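Local coordinates for hyperosmolarity resistance protein Emb (Staphylococcus epidermidis, PDB 6GV5) that probably contributes to adherence of Staphylococcus epidermidis to surface-immobilized fibronectin, as a fragment of a giant extracellular matrix binding protein apparently built from repeated helical modules, at residues Asn18-Thr23 / Lys56-Lys61; Ala50-Gly55 / Ile106-Ile111. One frame throughout, in Å; residues are numbered along the deposited sequence.

How the interactions relate
Helix 40-65 carries a segment of each contact, a worked example of one long helix serving two helical bundles. The centres of the two interactions lie about 9 Å apart, and each is about 5 Å from the centre of the chain in space. In sequence order the segments alternate: 18-23, 50-55, 56-61, 106-111. Interaction 1 sets the loop between helices 2-18 and 24-35 against the helix; interaction 2 brings up the start of helix 108-123. They touch through Asn54, whose OD1 probably accepts a hydrogen bond from Leu22 N. Loop and helix start thus meet neighbouring turns of the shared helix, consistent with helix 40-65 running on from the GA module into the FIVAR part of the chain.

Interaction 1 of 2, residues Asn18-Thr23 / Lys56-Lys61; sequences NFTGLT and KMEELK
Lys61 leaves its helix with CG anti to its own carbonyl carbon (chi1 -79°) and then runs fully extended, which delivers NZ to the loop at Thr20 and Gly21. Met57, one turn earlier, bends instead at chi2 and chi3; the bends carry SD off and swing CE back to Thr23 CG2. Lys61 NZ donates to two successive carbonyls. Its bond to Gly21 O is 2.9 Å long but comes from above the carbonyl plane, whereas the one to Thr20 O, at 3.1 Å, meets the C=O at 150° and is tilted only modestly from that plane. The same Gly21 O rests 3.3 Å from Met57 CB, and Glu58 CG lies 3.6 Å from Gly21 CA, so the loop sits directly on the helix at a residue without a side chain. The side chains of Leu22 and Met57 cross at about a right angle, with Leu22 CD2 4.1 Å from Met57 CG. On the other flank a water accepts from Thr20 N and donates to Glu58 OE2 at 2.7 Å. The contact holds the turn between helices 2-18 and 24-35 against helix 40-65; Thr23, at the end of the same loop, is the N-cap of helix 24-35. One ammonium group thus satisfies two main-chain oxygens, and its positive charge would be expected to polarise both carbonyls.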
ATOM      1  N   ASN A  18      -3.637  11.695  -7.995  1.00 34.61           N
ATOM      2  CA  ASN A  18      -4.744  11.927  -7.073  1.00 36.55           C
ATOM      3  C   ASN A  18      -4.780  10.896  -5.949  1.00 36.51           C
ATOM      4  O   ASN A  18      -5.332  11.171  -4.878  1.00 40.01           O
ATOM      5  CB  ASN A  18      -6.080  11.890  -7.818  1.00 39.66           C
ATOM      6  CG  ASN A  18      -6.366  13.166  -8.571  1.00 43.46           C
ATOM      7  OD1 ASN A  18      -5.984  14.252  -8.139  1.00 43.78           O
ATOM      8  ND2 ASN A  18      -7.054  13.045  -9.702  1.00 48.39           N
ATOM      9  N   PHE A  19      -4.226   9.707  -6.177  1.00 33.50           N
ATOM     10  CA  PHE A  19      -4.298   8.643  -5.185  1.00 32.81           C
ATOM     11  C   PHE A  19      -3.715   9.105  -3.852  1.00 35.71           C
ATOM     12  O   PHE A  19      -2.740   9.865  -3.804  1.00 33.92           O
ATOM     13  CB  PHE A  19      -3.554   7.404  -5.682  1.00 31.24           C
ATOM     14  CG  PHE A  19      -4.173   6.748  -6.893  1.00 30.79           C
ATOM     15  CD1 PHE A  19      -5.451   7.078  -7.315  1.00 35.97           C
ATOM     16  CD2 PHE A  19      -3.472   5.788  -7.601  1.00 30.09           C
ATOM     17  CE1 PHE A  19      -6.011   6.465  -8.423  1.00 36.41           C
ATOM     18  CE2 PHE A  19      -4.026   5.175  -8.706  1.00 30.27           C
ATOM     19  CZ  PHE A  19      -5.296   5.514  -9.119  1.00 34.78           C
ATOM     20  N   THR A  20      -4.330   8.645  -2.760  1.00 33.24           N
ATOM     21  CA  THR A  20      -3.865   8.953  -1.415  1.00 34.58           C
ATOM     22  C   THR A  20      -3.259   7.753  -0.703  1.00 33.52           C
ATOM     23  O   THR A  20      -2.533   7.939   0.282  1.00 32.14           O
ATOM     24  CB  THR A  20      -5.020   9.498  -0.562  1.00 39.41           C
ATOM     25  OG1 THR A  20      -6.004   8.473  -0.379  1.00 45.53           O
ATOM     26  CG2 THR A  20      -5.664  10.696  -1.241  1.00 42.58           C
ATOM     27  N   GLY A  21      -3.534   6.533  -1.170  1.00 26.37           N
ATOM     28  CA  GLY A  21      -2.942   5.367  -0.543  1.00 23.86           C
ATOM     29  C   GLY A  21      -1.471   5.234  -0.881  1.00 25.45           C
ATOM     30  O   GLY A  21      -0.624   5.077   0.005  1.00 22.17           O
ATOM     31  N   LEU A  22      -1.145   5.311  -2.166  1.00 24.00           N
ATOM     32  CA  LEU A  22       0.242   5.242  -2.594  1.00 22.46           C
ATOM     33  C   LEU A  22       1.075   6.340  -1.945  1.00 25.02           C
ATOM     34  O   LEU A  22       0.615   7.466  -1.750  1.00 26.62           O
ATOM     35  CB  LEU A  22       0.333   5.381  -4.112  1.00 21.40           C
ATOM     36  CG  LEU A  22      -0.407   4.327  -4.941  1.00 20.82           C
ATOM     37  CD1 LEU A  22      -0.295   4.678  -6.430  1.00 28.23           C
ATOM     38  CD2 LEU A  22       0.150   2.951  -4.656  1.00 25.80           C
ATOM     39  N   THR A  23       2.326   6.010  -1.633  1.00 24.25           N
ATOM     40  CA  THR A  23       3.278   7.017  -1.197  1.00 25.46           C
ATOM     41  C   THR A  23       3.854   7.732  -2.415  1.00 26.65           C
ATOM     42  O   THR A  23       3.768   7.245  -3.547  1.00 26.14           O
ATOM     43  CB  THR A  23       4.405   6.381  -0.397  1.00 22.19           C
ATOM     44  OG1 THR A  23       5.153   5.504  -1.243  1.00 25.47           O
ATOM     45  CG2 THR A  23       3.836   5.594   0.784  1.00 28.49           C
ATOM     46  N   LYS A  56      -4.584  -1.325  -1.699  1.00 22.25           N
ATOM     47  CA  LYS A  56      -3.884  -2.109  -0.693  1.00 22.24           C
ATOM     48  C   LYS A  56      -3.080  -1.198   0.221  1.00 19.47           C
ATOM     49  O   LYS A  56      -2.990  -1.440   1.434  1.00 21.09           O
ATOM     50  CB  LYS A  56      -2.971  -3.130  -1.358  1.00 22.96           C
ATOM     51  CG  LYS A  56      -3.731  -4.263  -2.043  1.00 26.22           C
ATOM     52  CD  LYS A  56      -4.468  -5.108  -1.017  1.00 33.58           C
ATOM     53  CE  LYS A  56      -5.243  -6.245  -1.668  1.00 45.01           C
ATOM     54  NZ  LYS A  56      -6.055  -6.991  -0.663  1.00 68.10           N
ATOM     55  N   MET A  57      -2.496  -0.137  -0.342  1.00 20.25           N
ATOM     56  CA  MET A  57      -1.755   0.809   0.478  1.00 19.87           C
ATOM     57  C   MET A  57      -2.688   1.576   1.410  1.00 19.55           C
ATOM     58  O   MET A  57      -2.316   1.895   2.543  1.00 20.21           O
ATOM     59  CB  MET A  57      -0.961   1.773  -0.398  1.00 18.62           C
ATOM     60  CG  MET A  57       0.277   1.143  -0.997  1.00 20.51           C
ATOM     61  SD  MET A  57       1.427   0.522   0.244  1.00 21.21           S
ATOM     62  CE  MET A  57       1.850   2.057   1.054  1.00 23.33           C
ATOM     63  N   GLU A  58      -3.904   1.901   0.948  1.00 20.06           N
ATOM     64  CA  GLU A  58      -4.909   2.459   1.845  1.00 21.91           C
ATOM     65  C   GLU A  58      -5.176   1.507   3.005  1.00 19.45           C
ATOM     66  O   GLU A  58      -5.241   1.929   4.166  1.00 20.90           O
ATOM     67  CB  GLU A  58      -6.206   2.748   1.083  1.00 23.55           C
ATOM     68  CG  GLU A  58      -6.128   3.930   0.143  1.00 28.43           C
ATOM     69  CD  GLU A  58      -7.437   4.184  -0.581  1.00 39.73           C
ATOM     70  OE1 GLU A  58      -8.290   3.271  -0.603  1.00 40.90           O
ATOM     71  OE2 GLU A  58      -7.614   5.297  -1.122  1.00 48.83           O
ATOM     72  N   GLU A  59      -5.367   0.215   2.697  1.00 20.65           N
ATOM     73  CA  GLU A  59      -5.600  -0.773   3.743  1.00 22.28           C
ATOM     74  C   GLU A  59      -4.419  -0.849   4.700  1.00 18.84           C
ATOM     75  O   GLU A  59      -4.606  -0.950   5.924  1.00 19.43           O
ATOM     76  CB  GLU A  59      -5.827  -2.149   3.125  1.00 25.73           C
ATOM     77  CG  GLU A  59      -7.090  -2.323   2.314  1.00 35.22           C
ATOM     78  CD  GLU A  59      -7.247  -3.759   1.850  1.00 40.77           C
ATOM     79  OE1 GLU A  59      -6.919  -4.668   2.644  1.00 42.75           O
ATOM     80  OE2 GLU A  59      -7.676  -3.979   0.698  1.00 49.27           O
ATOM     81  N   LEU A  60      -3.205  -0.837   4.164  1.00 18.33           N
ATOM     82  CA  LEU A  60      -2.025  -0.905   5.015  1.00 17.16           C
ATOM     83  C   LEU A  60      -1.912   0.329   5.898  1.00 19.49           C
ATOM     84  O   LEU A  60      -1.614   0.217   7.096  1.00 18.79           O
ATOM     85  CB  LEU A  60      -0.775  -1.068   4.160  1.00 19.20           C
ATOM     86  CG  LEU A  60       0.536  -1.127   4.958  1.00 19.66           C
ATOM     87  CD1 LEU A  60       0.637  -2.354   5.840  1.00 19.97           C
ATOM     88  CD2 LEU A  60       1.706  -1.057   3.984  1.00 20.79           C
ATOM     89  N   LYS A  61      -2.154   1.517   5.332  1.00 18.72           N
ATOM     90  CA  LYS A  61      -2.051   2.740   6.120  1.00 19.27           C
ATOM     91  C   LYS A  61      -3.060   2.756   7.261  1.00 18.95           C
ATOM     92  O   LYS A  61      -2.758   3.252   8.350  1.00 19.90           O
ATOM     93  CB  LYS A  61      -2.237   3.961   5.216  1.00 19.85           C
ATOM     94  CG  LYS A  61      -0.985   4.300   4.416  1.00 20.22           C
ATOM     95  CD  LYS A  61      -1.205   5.458   3.446  1.00 21.08           C
ATOM     96  CE  LYS A  61       0.122   6.019   2.937  1.00 23.69           C
ATOM     97  NZ  LYS A  61      -0.099   7.147   1.963  1.00 24.97           N
TER
HETATM   98  O   HOH W   1      -6.639   7.030  -2.906  1.00 35.23           O

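Interaction 2 of 2, residues Ala50-Gly55 / Ile106-Ile111; sequences AKFLNG and ISSTDI
Leu53 fills the close-packed half of this contact, both its methyls set against segment 106-111. CD2 lies 3.7 Å from both CA and CB of Ile106, the two side chains crossing at about a right angle. CD1 comes nearest the Ile106 carbonyl, 3.8 Å from its O, and reaches on to Ser108 N at 4.0 Å and Ile111 CG1 at 4.1 Å. With CG anti to the backbone N (chi1 -177°), Leu53 spreads this fork across Ile106 and the start of helix 108-123, and Leu30 of helix 24-35 also packs on it. Ile106 belongs to the same half: its side chain also reaches Ile33 of helix 24-35, and its carbonyl oxygen accepts a hydrogen bond from His49 NE2. The helix start is a classic N-cap: Ser107 OG accepts from Asp110 N at 3.3 Å, a nearly straight bond of 167°, and from Thr109 OG1 at 2.8 Å. Both donors converge on one oxygen, which ties the first turn together beside the packed leucine. Against the broad packing of buried Leu53 and Ile111, the solvent side is a narrow edge contact made by exposed Phe52. Its ring offers an edge rather than a face, and CE2 is 3.3 Å from Ser108 CB, with Ser108 OG in the ring plane at the same edge.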
ATOM      1  N   ALA A  50      -1.874   0.030 -10.670  1.00 27.57           N
ATOM      2  CA  ALA A  50      -1.689   1.135  -9.735  1.00 25.81           C
ATOM      3  C   ALA A  50      -2.929   1.335  -8.872  1.00 26.37           C
ATOM      4  O   ALA A  50      -2.821   1.622  -7.676  1.00 23.93           O
ATOM      5  CB  ALA A  50      -1.362   2.419 -10.497  1.00 27.26           C
ATOM      6  N   LYS A  51      -4.118   1.205  -9.464  1.00 24.75           N
ATOM      7  CA  LYS A  51      -5.337   1.381  -8.688  1.00 23.39           C
ATOM      8  C   LYS A  51      -5.470   0.297  -7.632  1.00 24.85           C
ATOM      9  O   LYS A  51      -5.921   0.562  -6.509  1.00 26.07           O
ATOM     10  CB  LYS A  51      -6.555   1.377  -9.618  1.00 27.95           C
ATOM     11  CG  LYS A  51      -6.728   2.675 -10.379  1.00 31.77           C
ATOM     12  CD  LYS A  51      -7.951   2.647 -11.284  1.00 34.62           C
ATOM     13  CE  LYS A  51      -8.060   3.940 -12.084  1.00 45.06           C
ATOM     14  NZ  LYS A  51      -9.093   3.859 -13.156  1.00 49.99           N
ATOM     15  N   PHE A  52      -5.093  -0.934  -7.971  1.00 23.73           N
ATOM     16  CA  PHE A  52      -5.179  -2.016  -6.997  1.00 26.39           C
ATOM     17  C   PHE A  52      -4.154  -1.819  -5.891  1.00 25.07           C
ATOM     18  O   PHE A  52      -4.471  -1.946  -4.700  1.00 25.79           O
ATOM     19  CB  PHE A  52      -4.979  -3.362  -7.687  1.00 28.61           C
ATOM     20  CG  PHE A  52      -4.994  -4.529  -6.739  1.00 32.68           C
ATOM     21  CD1 PHE A  52      -6.170  -4.920  -6.126  1.00 35.75           C
ATOM     22  CD2 PHE A  52      -3.835  -5.228  -6.462  1.00 34.23           C
ATOM     23  CE1 PHE A  52      -6.188  -5.990  -5.249  1.00 39.99           C
ATOM     24  CE2 PHE A  52      -3.848  -6.299  -5.590  1.00 36.68           C
ATOM     25  CZ  PHE A  52      -5.024  -6.681  -4.986  1.00 39.11           C
ATOM     26  N   LEU A  53      -2.919  -1.492  -6.271  1.00 25.10           N
ATOM     27  CA  LEU A  53      -1.890  -1.199  -5.282  1.00 24.23           C
ATOM     28  C   LEU A  53      -2.317  -0.049  -4.380  1.00 24.59           C
ATOM     29  O   LEU A  53      -2.080  -0.080  -3.163  1.00 23.52           O
ATOM     30  CB  LEU A  53      -0.577  -0.870  -5.989  1.00 27.63           C
ATOM     31  CG  LEU A  53       0.627  -0.613  -5.085  1.00 30.91           C
ATOM     32  CD1 LEU A  53       1.055  -1.882  -4.375  1.00 31.78           C
ATOM     33  CD2 LEU A  53       1.773  -0.032  -5.899  1.00 32.51           C
ATOM     34  N   ASN A  54      -2.969   0.965  -4.948  1.00 21.90           N
ATOM     35  CA  ASN A  54      -3.430   2.081  -4.137  1.00 22.06           C
ATOM     36  C   ASN A  54      -4.417   1.621  -3.076  1.00 23.32           C
ATOM     37  O   ASN A  54      -4.349   2.063  -1.926  1.00 20.30           O
ATOM     38  CB  ASN A  54      -4.063   3.156  -5.021  1.00 23.52           C
ATOM     39  CG  ASN A  54      -4.550   4.334  -4.220  1.00 26.33           C
ATOM     40  OD1 ASN A  54      -3.764   5.018  -3.564  1.00 24.76           O
ATOM     41  ND2 ASN A  54      -5.854   4.567  -4.248  1.00 28.28           N
ATOM     42  N   GLY A  55      -5.348   0.735  -3.436  1.00 22.36           N
ATOM     43  CA  GLY A  55      -6.288   0.236  -2.447  1.00 23.82           C
ATOM     44  C   GLY A  55      -5.608  -0.545  -1.342  1.00 21.67           C
ATOM     45  O   GLY A  55      -5.987  -0.447  -0.168  1.00 23.52           O
ATOM     46  N   ILE A 106       6.275  -1.952  -5.207  1.00 46.03           N
ATOM     47  CA  ILE A 106       4.993  -1.796  -5.872  1.00 48.44           C
ATOM     48  C   ILE A 106       4.324  -3.154  -6.072  1.00 46.43           C
ATOM     49  O   ILE A 106       3.458  -3.303  -6.932  1.00 45.01           O
ATOM     50  CB  ILE A 106       5.135  -1.035  -7.202  1.00 53.76           C
ATOM     51  CG1 ILE A 106       6.251  -1.644  -8.048  1.00 56.88           C
ATOM     52  CG2 ILE A 106       5.397   0.446  -6.931  1.00 48.67           C
ATOM     53  CD1 ILE A 106       6.099  -1.379  -9.531  1.00 60.58           C
ATOM     54  N   SER A 107       4.729  -4.147  -5.277  1.00 42.22           N
ATOM     55  CA  SER A 107       4.164  -5.487  -5.337  1.00 42.71           C
ATOM     56  C   SER A 107       2.977  -5.560  -4.386  1.00 37.12           C
ATOM     57  O   SER A 107       3.145  -5.480  -3.165  1.00 35.18           O
ATOM     58  CB  SER A 107       5.202  -6.541  -4.966  1.00 43.34           C
ATOM     59  OG  SER A 107       4.571  -7.782  -4.707  1.00 40.22           O
ATOM     60  N   SER A 108       1.781  -5.723  -4.947  1.00 34.53           N
ATOM     61  CA  SER A 108       0.586  -5.803  -4.119  1.00 34.24           C
ATOM     62  C   SER A 108       0.604  -7.041  -3.234  1.00 33.08           C
ATOM     63  O   SER A 108       0.042  -7.021  -2.133  1.00 28.09           O
ATOM     64  CB  SER A 108      -0.662  -5.793  -5.002  1.00 39.61           C
ATOM     65  OG  SER A 108      -0.615  -6.843  -5.952  1.00 48.34           O
ATOM     66  N   THR A 109       1.252  -8.119  -3.681  1.00 33.83           N
ATOM     67  CA  THR A 109       1.310  -9.323  -2.859  1.00 35.56           C
ATOM     68  C   THR A 109       2.160  -9.099  -1.615  1.00 35.45           C
ATOM     69  O   THR A 109       1.812  -9.580  -0.531  1.00 34.17           O
ATOM     70  CB  THR A 109       1.849 -10.500  -3.672  1.00 36.88           C
ATOM     71  OG1 THR A 109       3.061 -10.123  -4.334  1.00 41.29           O
ATOM     72  CG2 THR A 109       0.815 -10.928  -4.697  1.00 33.53           C
ATOM     73  N   ASP A 110       3.284  -8.389  -1.755  1.00 33.29           N
ATOM     74  CA  ASP A 110       4.096  -8.047  -0.593  1.00 38.30           C
ATOM     75  C   ASP A 110       3.307  -7.187   0.386  1.00 30.46           C
ATOM     76  O   ASP A 110       3.376  -7.387   1.607  1.00 28.60           O
ATOM     77  CB  ASP A 110       5.365  -7.307  -1.026  1.00 40.11           C
ATOM     78  CG  ASP A 110       6.331  -8.191  -1.798  1.00 47.33           C
ATOM     79  OD1 ASP A 110       6.380  -9.410  -1.528  1.00 49.36           O
ATOM     80  OD2 ASP A 110       7.051  -7.655  -2.672  1.00 50.55           O
ATOM     81  N   ILE A 111       2.568  -6.203  -0.134  1.00 29.01           N
ATOM     82  CA  ILE A 111       1.731  -5.362   0.718  1.00 24.67           C
ATOM     83  C   ILE A 111       0.657  -6.204   1.394  1.00 27.81           C
ATOM     84  O   ILE A 111       0.410  -6.091   2.601  1.00 24.28           O
ATOM     85  CB  ILE A 111       1.104  -4.222  -0.105  1.00 27.90           C
ATOM     86  CG1 ILE A 111       2.192  -3.357  -0.736  1.00 31.59           C
ATOM     87  CG2 ILE A 111       0.163  -3.391   0.760  1.00 26.03           C
ATOM     88  CD1 ILE A 111       3.125  -2.733   0.243  1.00 31.45           C
TER